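Local structure of KLLA0E08119p (Kluyveromyces lactis, 3VA7) at residues 683-686 with 687-691; 942-945 with 946-950; 949-952 with 953-956; 1218-1221 with 1222-1226. The protein forms the urea carboxylase part of a longer two-activity enzyme and probably catalyses the biotin- and ATP-dependent carboxylation of urea to urea-1-carboxylate. All blocks are in the same frame, centred on the assembly; numbering follows the deposited sequence.

Contacts 2 and 3 are consecutive: residues 942-950 close helix 937-949, residues 949-956 form the loop after it, and T949 and I950 belong to both. Their centres are about 7 Å apart, and R951 N lies 3.2 Å from Y946 O in a probable hydrogen bond. Contact 4, in the biotin carrier region, has its centre about 16 Å from that of contact 2; contact 1 is remote, its centre about 30 Å from that of contact 2. The biotin group carried by K1202 lies about 7 Å from the I950 side chain and about 14 Å from the W691 side chain. The W956 side chain is about 12 Å from the biotin group and about 11 Å from bound urea.

Contact 1: 683-686 with 687-691; sequences IEQF and FNDKW
F686, F687 and W691 form an aromatic cluster at the C-terminal end of helix 680-688, where the chain passes into strand 691-698 of the carboxyltransferase domain. Neighbours on a helix diverge, but here the first torsions bring the two phenylalanine rings back together: CG of F686 is anti to the backbone N (chi1 177°), whereas CG of F687 lies beside its own N (chi1 -68°). The pair is T-shaped, with CD2 of F686 over the centre of the F687 ring and the planes at 78°. One turn earlier, I683 lies alongside F687, its CG2 4.0 Å from CE2. W691 approaches a face of F686 obliquely, CZ2 of the indole reaching 3.7 Å from CD1 of F686. Flat apolar rings suit this buried place, where F781 also packs against F686 and W691. The helix closes with D689 N bonded to Q685 O at 2.8 Å, after which D689 leaves helical geometry. Tryptophan serves twice, offering its ring to F686 and its N-H to the backbone: NE1 of W691 meets a lone pair of F686 O at 3.2 Å, in the carbonyl plane. A water also donates to F686 O at 2.6 Å and to D689 O at 2.9 Å.

Contact 2: 942-945 with 946-950; sequences CVTR and YRETI
T944 with R947, and R945 with T949, pair up along the last two turns of helix 937-949, in the carboxyltransferase domain. The backbone keeps its helical bonds here, R947 N reaching V943 O at 2.8 Å. At the final turn a side chain reinforces the fading helix: T949 OG1 donates to R945 O at 2.7 Å, from 37° out of the carbonyl plane. A chi1 of 66° sets OG1 between the backbone N and the carbonyl carbon, from where it can turn back to R945 O; threonine suits the place because its hydroxyl is on a short branch. The same OG1 accepts from a water at 2.7 Å, which in turn accepts from NE of R945 at 2.8 Å, so that water ties the extended arginine to the helix end. On another side, R947 bends at chi3 (-56°) and brings its guanidinium over to T944. A second water lies at the edge of that group, accepting from R947 NE at 2.9 Å and bonded to T944 OG1, while the methyl CG2 of T944 turns to the E948 carboxylate, 3.4 Å from OE2. A leucine in place of R947 would probably leave this water without its nitrogen donor and the T944 hydroxyl without the bridge. Around this part of the helix, R945 NH2 forms a salt bridge with E1199 of strand 1194-1200, E948 OE1 accepts from W1179 NE1 of strand 1176-1181, and Y946 OH bonds to P1015 O; C942 and V943 pack on L1046 of strand 1045-1049.

Contact 3: 949-952 with 953-956; sequences TIRS and EAPW
R951 runs its side chain past the E953 carbonyl and the A954 methyl, in the loop that leads from helix 937-949 to helix 960-967 of the carboxyltransferase domain. From CB the chain sets out with CG anti to the backbone N (chi1 -171°) and stays extended as far as NE, which carries it past the carbonyl of E953. CG passes 3.3 Å from E953 O, and CD follows at 3.7 Å. NE then makes the decisive contact, donating to E953 O at 3.0 Å with an N-H...O angle of 159°; the oxygen lies at the edge of the guanidinium, close to its plane. NE also meets the methyl of A954, whose CB is 3.8 Å away and which rests over a face of the W956 indole. Small alanine suits this place between arginine and tryptophan. At the tip, the guanidinium turns a face to the indole, W956 CH2 lying 4.4 Å from R951 NH1. The two terminal nitrogens find partners elsewhere in the chain: NH2 donates to V1144 O, and NH1 makes a weak hydrogen bond to N1014 O. The chemistry is thus that of one buried cation spread over backbone carbonyls, firmly at E953 and V1144 and only weakly at N1014. Because NE bonds to the main-chain oxygen of E953, the grip probably owes little to that residue's exposed carboxylate.

Contact 4: 1218-1221 with 1222-1226; sequences ILHK and NGDMV
K1221 and D1224 are joined by two hydrogen bonds across a type II beta turn in the biotin carrier part of the protein, between strands 1213-1218 and 1225-1226. The first is the turn's own backbone bond, D1224 N to K1221 O at 3.1 Å. The second comes from the side chain: K1221 N donates to D1224 OD2 at 2.9 Å, meeting that oxygen from 56° out of the carboxylate plane. CG of D1224 lies beside its backbone N (chi1 -69°), a rotation that points the carboxylate back across the turn. Aspartate suits the place, its short arm just spanning the gap. An alanine at D1224 would probably leave K1221 N without its carboxylate acceptor, although the CB beside H1220 would remain. G1223, at the third position, has a positive phi at which a side chain would press on the carbonyl oxygen before it. Apolar contact follows with H1220. V1226 CG2 sits over the middle of the imidazole, 3.8 Å from the ring centroid and only 3° off its normal, a CH-pi contact, while F1178 of strand 1176-1181 touches the histidine from outside the turn. As for charge, D1224 OD2 approaches the edge of the imidazole, 3.2 Å from H1220 CB. H1220 NE2 lies 5.1 Å from D1224 OD2, without direct contact, so the carboxylate might favour a protonated imidazole slightly, but its clear role is as acceptor for a main-chain N-H.

Contact 1: 683-686 with 687-691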
loop_
_atom_site.group_PDB
_atom_site.type_symbol
_atom_site.label_atom_id
_atom_site.label_comp_id
_atom_site.label_asym_id
_atom_site.label_seq_id
_atom_site.Cartn_x
_atom_site.Cartn_y
_atom_site.Cartn_z
ATOM N N ILE A 683 7.537 31.920 24.888
ATOM C CA ILE A 683 7.212 30.738 25.711
ATOM C C ILE A 683 6.005 30.950 26.654
ATOM O O ILE A 683 5.099 30.092 26.751
ATOM C CB ILE A 683 8.416 30.270 26.548
ATOM C CG1 ILE A 683 9.665 30.125 25.655
ATOM C CG2 ILE A 683 8.047 29.005 27.292
ATOM C CD1 ILE A 683 10.956 29.592 26.388
ATOM N N GLU A 684 5.993 32.084 27.352
ATOM C CA GLU A 684 4.814 32.478 28.120
ATOM C C GLU A 684 3.598 32.551 27.220
ATOM O O GLU A 684 2.606 31.860 27.495
ATOM C CB GLU A 684 4.977 33.832 28.821
ATOM C CG GLU A 684 6.378 34.145 29.309
ATOM C CD GLU A 684 6.391 35.370 30.227
ATOM O OE1 GLU A 684 5.272 35.894 30.506
ATOM O OE2 GLU A 684 7.504 35.790 30.672
ATOM N N GLN A 685 3.658 33.362 26.152
ATOM C CA GLN A 685 2.475 33.512 25.298
ATOM C C GLN A 685 2.033 32.166 24.785
ATOM O O GLN A 685 0.830 31.957 24.643
ATOM C CB GLN A 685 2.711 34.335 24.048
ATOM C CG GLN A 685 3.441 35.633 24.174
ATOM C CD GLN A 685 3.451 36.334 22.837
ATOM O OE1 GLN A 685 2.445 36.286 22.099
ATOM N NE2 GLN A 685 4.568 36.985 22.506
ATOM N N PHE A 686 2.992 31.262 24.514
ATOM C CA PHE A 686 2.687 29.942 23.964
ATOM C C PHE A 686 1.688 29.218 24.823
ATOM O O PHE A 686 0.777 28.587 24.288
ATOM C CB PHE A 686 3.957 29.090 23.759
ATOM C CG PHE A 686 3.691 27.676 23.263
ATOM C CD1 PHE A 686 3.577 27.406 21.890
ATOM C CD2 PHE A 686 3.546 26.621 24.156
ATOM C CE1 PHE A 686 3.344 26.093 21.385
ATOM C CE2 PHE A 686 3.294 25.317 23.696
ATOM C CZ PHE A 686 3.219 25.049 22.290
ATOM N N PHE A 687 1.891 29.304 26.149
ATOM C CA PHE A 687 1.062 28.609 27.155
ATOM C C PHE A 687 -0.092 29.483 27.680
ATOM O O PHE A 687 -1.102 28.950 28.166
ATOM C CB PHE A 687 1.905 28.142 28.328
ATOM C CG PHE A 687 2.897 27.034 28.002
ATOM C CD1 PHE A 687 2.537 25.691 28.113
ATOM C CD2 PHE A 687 4.221 27.332 27.681
ATOM C CE1 PHE A 687 3.470 24.646 27.873
ATOM C CE2 PHE A 687 5.166 26.301 27.419
ATOM C CZ PHE A 687 4.794 24.957 27.512
ATOM N N ASN A 688 0.054 30.815 27.581
ATOM C CA ASN A 688 -1.002 31.735 27.992
ATOM C C ASN A 688 -2.129 31.831 26.965
ATOM O O ASN A 688 -3.293 31.728 27.350
ATOM C CB ASN A 688 -0.470 33.134 28.317
ATOM C CG ASN A 688 0.451 33.176 29.562
ATOM O OD1 ASN A 688 0.585 32.195 30.335
ATOM N ND2 ASN A 688 1.103 34.339 29.755
ATOM N N ASP A 689 -1.803 32.041 25.683
ATOM C CA ASP A 689 -2.837 32.154 24.622
ATOM C C ASP A 689 -3.494 30.847 24.150
ATOM O O ASP A 689 -2.979 29.748 24.411
ATOM C CB ASP A 689 -2.331 32.939 23.416
ATOM C CG ASP A 689 -1.772 34.280 23.813
ATOM O OD1 ASP A 689 -1.126 34.935 22.953
ATOM O OD2 ASP A 689 -1.933 34.653 25.013
ATOM N N LYS A 690 -4.651 31.000 23.504
ATOM C CA LYS A 690 -5.362 29.893 22.933
ATOM C C LYS A 690 -4.968 29.774 21.493
ATOM O O LYS A 690 -4.563 30.746 20.865
ATOM C CB LYS A 690 -6.872 30.074 23.052
ATOM C CG LYS A 690 -7.298 30.167 24.464
ATOM C CD LYS A 690 -8.509 29.373 24.763
ATOM C CE LYS A 690 -9.357 30.110 25.832
ATOM N NZ LYS A 690 -10.622 29.355 26.175
ATOM N N TRP A 691 -5.068 28.553 20.991
ATOM C CA TRP A 691 -4.699 28.220 19.628
ATOM C C TRP A 691 -5.955 27.748 18.930
ATOM O O TRP A 691 -6.738 26.989 19.518
ATOM C CB TRP A 691 -3.682 27.074 19.629
ATOM C CG TRP A 691 -2.324 27.503 20.110
ATOM C CD1 TRP A 691 -1.813 27.420 21.409
ATOM C CD2 TRP A 691 -1.306 28.106 19.316
ATOM N NE1 TRP A 691 -0.541 27.929 21.435
ATOM C CE2 TRP A 691 -0.203 28.362 20.175
ATOM C CE3 TRP A 691 -1.213 28.445 17.967
ATOM C CZ2 TRP A 691 0.974 28.952 19.716
ATOM C CZ3 TRP A 691 -0.057 29.052 17.508
ATOM C CH2 TRP A 691 1.030 29.295 18.378
HETATM O O HOH W 1 -1.472 27.303 24.812
#

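Contact 2: 942-945 with 946-950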
loop_
_atom_site.group_PDB
_atom_site.type_symbol
_atom_site.label_atom_id
_atom_site.label_comp_id
_atom_site.label_asym_id
_atom_site.label_seq_id
_atom_site.Cartn_x
_atom_site.Cartn_y
_atom_site.Cartn_z
ATOM N N CYS A 942 4.498 21.054 -7.816
ATOM C CA CYS A 942 4.346 20.922 -6.358
ATOM C C CYS A 942 4.485 22.307 -5.810
ATOM O O CYS A 942 3.768 22.683 -4.915
ATOM C CB CYS A 942 5.408 20.011 -5.722
ATOM S SG CYS A 942 5.159 18.229 -5.838
ATOM N N VAL A 943 5.400 23.072 -6.384
ATOM C CA VAL A 943 5.560 24.469 -6.014
ATOM C C VAL A 943 4.343 25.271 -6.466
ATOM O O VAL A 943 3.845 26.132 -5.721
ATOM C CB VAL A 943 6.841 25.102 -6.578
ATOM C CG1 VAL A 943 6.977 26.490 -6.027
ATOM C CG2 VAL A 943 8.100 24.250 -6.242
ATOM N N THR A 944 3.828 24.988 -7.654
ATOM C CA THR A 944 2.656 25.694 -8.101
ATOM C C THR A 944 1.499 25.557 -7.123
ATOM O O THR A 944 0.900 26.530 -6.706
ATOM C CB THR A 944 2.263 25.327 -9.559
ATOM O OG1 THR A 944 3.251 25.897 -10.445
ATOM C CG2 THR A 944 0.797 25.824 -9.891
ATOM N N ARG A 945 1.186 24.344 -6.765
ATOM C CA ARG A 945 0.130 24.101 -5.819
ATOM C C ARG A 945 0.406 24.891 -4.497
ATOM O O ARG A 945 -0.501 25.444 -3.831
ATOM C CB ARG A 945 0.080 22.596 -5.576
ATOM C CG ARG A 945 -0.543 22.192 -4.269
ATOM C CD ARG A 945 -1.036 20.705 -4.258
ATOM N NE ARG A 945 -1.816 20.557 -3.019
ATOM C CZ ARG A 945 -2.546 19.507 -2.668
ATOM N NH1 ARG A 945 -2.604 18.408 -3.434
ATOM N NH2 ARG A 945 -3.181 19.568 -1.501
ATOM N N TYR A 946 1.672 24.978 -4.120
ATOM C CA TYR A 946 1.966 25.674 -2.892
ATOM C C TYR A 946 1.700 27.187 -3.068
ATOM O O TYR A 946 1.160 27.849 -2.180
ATOM C CB TYR A 946 3.394 25.358 -2.466
ATOM C CG TYR A 946 3.768 26.033 -1.237
ATOM C CD1 TYR A 946 3.383 25.509 0.000
ATOM C CD2 TYR A 946 4.453 27.253 -1.278
ATOM C CE1 TYR A 946 3.702 26.185 1.202
ATOM C CE2 TYR A 946 4.783 27.932 -0.094
ATOM C CZ TYR A 946 4.407 27.374 1.133
ATOM O OH TYR A 946 4.760 28.005 2.307
ATOM N N ARG A 947 2.041 27.702 -4.244
ATOM C CA ARG A 947 1.755 29.112 -4.573
ATOM C C ARG A 947 0.271 29.434 -4.609
ATOM O O ARG A 947 -0.120 30.515 -4.222
ATOM C CB ARG A 947 2.434 29.560 -5.876
ATOM C CG ARG A 947 3.923 29.703 -5.735
ATOM C CD ARG A 947 4.594 30.200 -7.042
ATOM N NE ARG A 947 4.310 29.348 -8.204
ATOM C CZ ARG A 947 3.350 29.628 -9.091
ATOM N NH1 ARG A 947 2.598 30.741 -8.941
ATOM N NH2 ARG A 947 3.139 28.800 -10.117
ATOM N N GLU A 948 -0.538 28.495 -5.069
ATOM C CA GLU A 948 -1.920 28.816 -5.244
ATOM C C GLU A 948 -2.782 28.391 -4.059
ATOM O O GLU A 948 -3.932 28.840 -3.937
ATOM C CB GLU A 948 -2.474 28.532 -6.687
ATOM C CG GLU A 948 -2.178 27.187 -7.241
ATOM C CD GLU A 948 -2.433 26.990 -8.731
ATOM O OE1 GLU A 948 -3.078 25.955 -9.009
ATOM O OE2 GLU A 948 -1.942 27.750 -9.611
ATOM N N THR A 949 -2.224 27.609 -3.114
ATOM C CA THR A 949 -3.083 27.134 -2.026
ATOM C C THR A 949 -2.719 27.681 -0.677
ATOM O O THR A 949 -3.536 27.598 0.234
ATOM C CB THR A 949 -3.116 25.630 -1.901
ATOM O OG1 THR A 949 -1.808 25.193 -1.519
ATOM C CG2 THR A 949 -3.552 24.987 -3.201
ATOM N N ILE A 950 -1.504 28.205 -0.527
ATOM C CA ILE A 950 -0.980 28.460 0.835
ATOM C C ILE A 950 -0.259 29.778 0.987
ATOM O O ILE A 950 -0.644 30.582 1.825
ATOM C CB ILE A 950 -0.037 27.306 1.335
ATOM C CG1 ILE A 950 -0.844 26.042 1.591
ATOM C CG2 ILE A 950 0.803 27.737 2.571
ATOM C CD1 ILE A 950 0.013 24.827 2.147
HETATM O O HOH W 2 5.729 27.144 -9.548
HETATM O O HOH W 3 -1.711 22.567 -1.029
#

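Contact 3: 949-952 with 953-956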
loop_
_atom_site.group_PDB
_atom_site.type_symbol
_atom_site.label_atom_id
_atom_site.label_comp_id
_atom_site.label_asym_id
_atom_site.label_seq_id
_atom_site.Cartn_x
_atom_site.Cartn_y
_atom_site.Cartn_z
ATOM N N THR A 949 -2.224 27.609 -3.114
ATOM C CA THR A 949 -3.083 27.134 -2.026
ATOM C C THR A 949 -2.719 27.681 -0.677
ATOM O O THR A 949 -3.536 27.598 0.234
ATOM C CB THR A 949 -3.116 25.630 -1.901
ATOM O OG1 THR A 949 -1.808 25.193 -1.519
ATOM C CG2 THR A 949 -3.552 24.987 -3.201
ATOM N N ILE A 950 -1.504 28.205 -0.527
ATOM C CA ILE A 950 -0.980 28.460 0.835
ATOM C C ILE A 950 -0.259 29.778 0.987
ATOM O O ILE A 950 -0.644 30.582 1.825
ATOM C CB ILE A 950 -0.037 27.306 1.335
ATOM C CG1 ILE A 950 -0.844 26.042 1.591
ATOM C CG2 ILE A 950 0.803 27.737 2.571
ATOM C CD1 ILE A 950 0.013 24.827 2.147
ATOM N N ARG A 951 0.804 29.956 0.193
ATOM C CA ARG A 951 1.597 31.155 0.186
ATOM C C ARG A 951 2.065 31.451 -1.237
ATOM O O ARG A 951 2.872 30.684 -1.796
ATOM C CB ARG A 951 2.829 30.984 1.055
ATOM C CG ARG A 951 3.561 32.299 1.249
ATOM C CD ARG A 951 4.375 32.277 2.516
ATOM N NE ARG A 951 5.132 33.517 2.666
ATOM C CZ ARG A 951 5.728 33.926 3.781
ATOM N NH1 ARG A 951 5.642 33.207 4.893
ATOM N NH2 ARG A 951 6.396 35.071 3.798
ATOM N N SER A 952 1.614 32.563 -1.816
ATOM C CA SER A 952 1.917 32.831 -3.226
ATOM C C SER A 952 3.204 33.634 -3.474
ATOM O O SER A 952 3.729 33.665 -4.610
ATOM C CB SER A 952 0.725 33.515 -3.897
ATOM O OG SER A 952 0.687 34.886 -3.523
ATOM N N GLU A 953 3.688 34.303 -2.421
ATOM C CA GLU A 953 4.987 35.020 -2.481
ATOM C C GLU A 953 5.840 34.732 -1.272
ATOM O O GLU A 953 5.354 34.668 -0.124
ATOM C CB GLU A 953 4.791 36.529 -2.625
ATOM C CG GLU A 953 3.999 36.909 -3.891
ATOM C CD GLU A 953 3.783 38.435 -3.996
ATOM O OE1 GLU A 953 2.997 39.034 -3.176
ATOM O OE2 GLU A 953 4.410 39.034 -4.910
ATOM N N ALA A 954 7.133 34.588 -1.516
ATOM C CA ALA A 954 8.052 34.292 -0.428
ATOM C C ALA A 954 9.403 34.441 -1.044
ATOM O O ALA A 954 9.492 34.418 -2.246
ATOM C CB ALA A 954 7.839 32.885 0.099
ATOM N N PRO A 955 10.457 34.674 -0.236
ATOM C CA PRO A 955 11.747 34.851 -0.882
ATOM C C PRO A 955 12.205 33.591 -1.619
ATOM O O PRO A 955 13.210 33.644 -2.340
ATOM C CB PRO A 955 12.685 35.151 0.302
ATOM C CG PRO A 955 11.803 35.697 1.358
ATOM C CD PRO A 955 10.478 35.066 1.195
ATOM N N TRP A 956 11.527 32.446 -1.423
ATOM C CA TRP A 956 12.003 31.181 -2.061
ATOM C C TRP A 956 11.073 30.810 -3.191
ATOM O O TRP A 956 11.093 29.706 -3.730
ATOM C CB TRP A 956 12.155 30.004 -1.038
ATOM C CG TRP A 956 10.854 29.572 -0.417
ATOM C CD1 TRP A 956 9.966 28.615 -0.875
ATOM C CD2 TRP A 956 10.269 30.128 0.741
ATOM N NE1 TRP A 956 8.861 28.541 -0.039
ATOM C CE2 TRP A 956 9.047 29.463 0.965
ATOM C CE3 TRP A 956 10.674 31.119 1.637
ATOM C CZ2 TRP A 956 8.239 29.763 2.037
ATOM C CZ3 TRP A 956 9.854 31.422 2.704
ATOM C CH2 TRP A 956 8.646 30.757 2.887
#

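Contact 4: 1218-1221 with 1222-1226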
loop_
_atom_site.group_PDB
_atom_site.type_symbol
_atom_site.label_atom_id
_atom_site.label_comp_id
_atom_site.label_asym_id
_atom_site.label_seq_id
_atom_site.Cartn_x
_atom_site.Cartn_y
_atom_site.Cartn_z
ATOM N N ILE A 1218 -20.694 30.958 -9.561
ATOM C CA ILE A 1218 -19.640 30.401 -8.733
ATOM C C ILE A 1218 -19.253 31.447 -7.699
ATOM O O ILE A 1218 -18.723 32.517 -8.051
ATOM C CB ILE A 1218 -18.435 30.013 -9.601
ATOM C CG1 ILE A 1218 -18.663 28.646 -10.226
ATOM C CG2 ILE A 1218 -17.159 29.927 -8.776
ATOM C CD1 ILE A 1218 -17.738 28.384 -11.362
ATOM N N LEU A 1219 -19.491 31.128 -6.421
ATOM C CA LEU A 1219 -19.324 32.127 -5.340
ATOM C C LEU A 1219 -17.891 32.639 -5.037
ATOM O O LEU A 1219 -17.714 33.826 -4.807
ATOM C CB LEU A 1219 -20.026 31.681 -4.046
ATOM C CG LEU A 1219 -21.564 31.771 -3.842
ATOM C CD1 LEU A 1219 -22.002 33.216 -3.447
ATOM C CD2 LEU A 1219 -22.366 31.227 -5.022
ATOM N N HIS A 1220 -16.867 31.786 -5.030
ATOM C CA HIS A 1220 -15.575 32.286 -4.499
ATOM C C HIS A 1220 -14.441 32.492 -5.509
ATOM O O HIS A 1220 -14.469 31.981 -6.628
ATOM C CB HIS A 1220 -15.096 31.446 -3.309
ATOM C CG HIS A 1220 -16.156 31.211 -2.276
ATOM N ND1 HIS A 1220 -17.136 30.253 -2.430
ATOM C CD2 HIS A 1220 -16.401 31.817 -1.088
ATOM C CE1 HIS A 1220 -17.940 30.280 -1.382
ATOM N NE2 HIS A 1220 -17.503 31.204 -0.545
ATOM N N LYS A 1221 -13.463 33.283 -5.108
ATOM C CA LYS A 1221 -12.222 33.355 -5.833
ATOM C C LYS A 1221 -11.050 32.711 -5.043
ATOM O O LYS A 1221 -11.169 32.396 -3.877
ATOM C CB LYS A 1221 -11.997 34.791 -6.294
ATOM C CG LYS A 1221 -13.137 35.209 -7.324
ATOM C CD LYS A 1221 -12.730 36.280 -8.435
ATOM C CE LYS A 1221 -13.033 37.764 -8.024
ATOM N NZ LYS A 1221 -14.381 38.251 -8.488
ATOM N N ASN A 1222 -9.948 32.431 -5.717
ATOM C CA ASN A 1222 -8.783 31.845 -5.085
ATOM C C ASN A 1222 -8.474 32.650 -3.844
ATOM O O ASN A 1222 -8.488 33.896 -3.887
ATOM C CB ASN A 1222 -7.593 31.915 -6.021
ATOM C CG ASN A 1222 -6.292 31.572 -5.338
ATOM O OD1 ASN A 1222 -5.990 30.398 -5.132
ATOM N ND2 ASN A 1222 -5.507 32.582 -5.004
ATOM N N GLY A 1223 -8.226 31.937 -2.740
ATOM C CA GLY A 1223 -7.931 32.556 -1.467
ATOM C C GLY A 1223 -9.080 32.752 -0.484
ATOM O O GLY A 1223 -8.829 33.096 0.659
ATOM N N ASP A 1224 -10.323 32.552 -0.902
ATOM C CA ASP A 1224 -11.451 32.715 0.002
ATOM C C ASP A 1224 -11.567 31.565 0.974
ATOM O O ASP A 1224 -11.427 30.392 0.606
ATOM C CB ASP A 1224 -12.784 32.838 -0.768
ATOM C CG ASP A 1224 -12.909 34.149 -1.549
ATOM O OD1 ASP A 1224 -12.140 35.126 -1.330
ATOM O OD2 ASP A 1224 -13.799 34.196 -2.420
ATOM N N MET A 1225 -11.901 31.886 2.209
ATOM C CA MET A 1225 -12.274 30.838 3.125
ATOM C C MET A 1225 -13.684 30.381 2.912
ATOM O O MET A 1225 -14.586 31.164 2.732
ATOM C CB MET A 1225 -12.055 31.236 4.589
ATOM C CG MET A 1225 -11.585 30.051 5.460
ATOM S SD MET A 1225 -10.021 29.288 4.856
ATOM C CE MET A 1225 -9.124 30.799 4.393
ATOM N N VAL A 1226 -13.860 29.075 2.966
ATOM C CA VAL A 1226 -15.153 28.452 2.830
ATOM C C VAL A 1226 -15.450 27.582 4.068
ATOM O O VAL A 1226 -14.779 26.565 4.267
ATOM C CB VAL A 1226 -15.190 27.606 1.534
ATOM C CG1 VAL A 1226 -16.501 26.917 1.385
ATOM C CG2 VAL A 1226 -14.885 28.497 0.320
#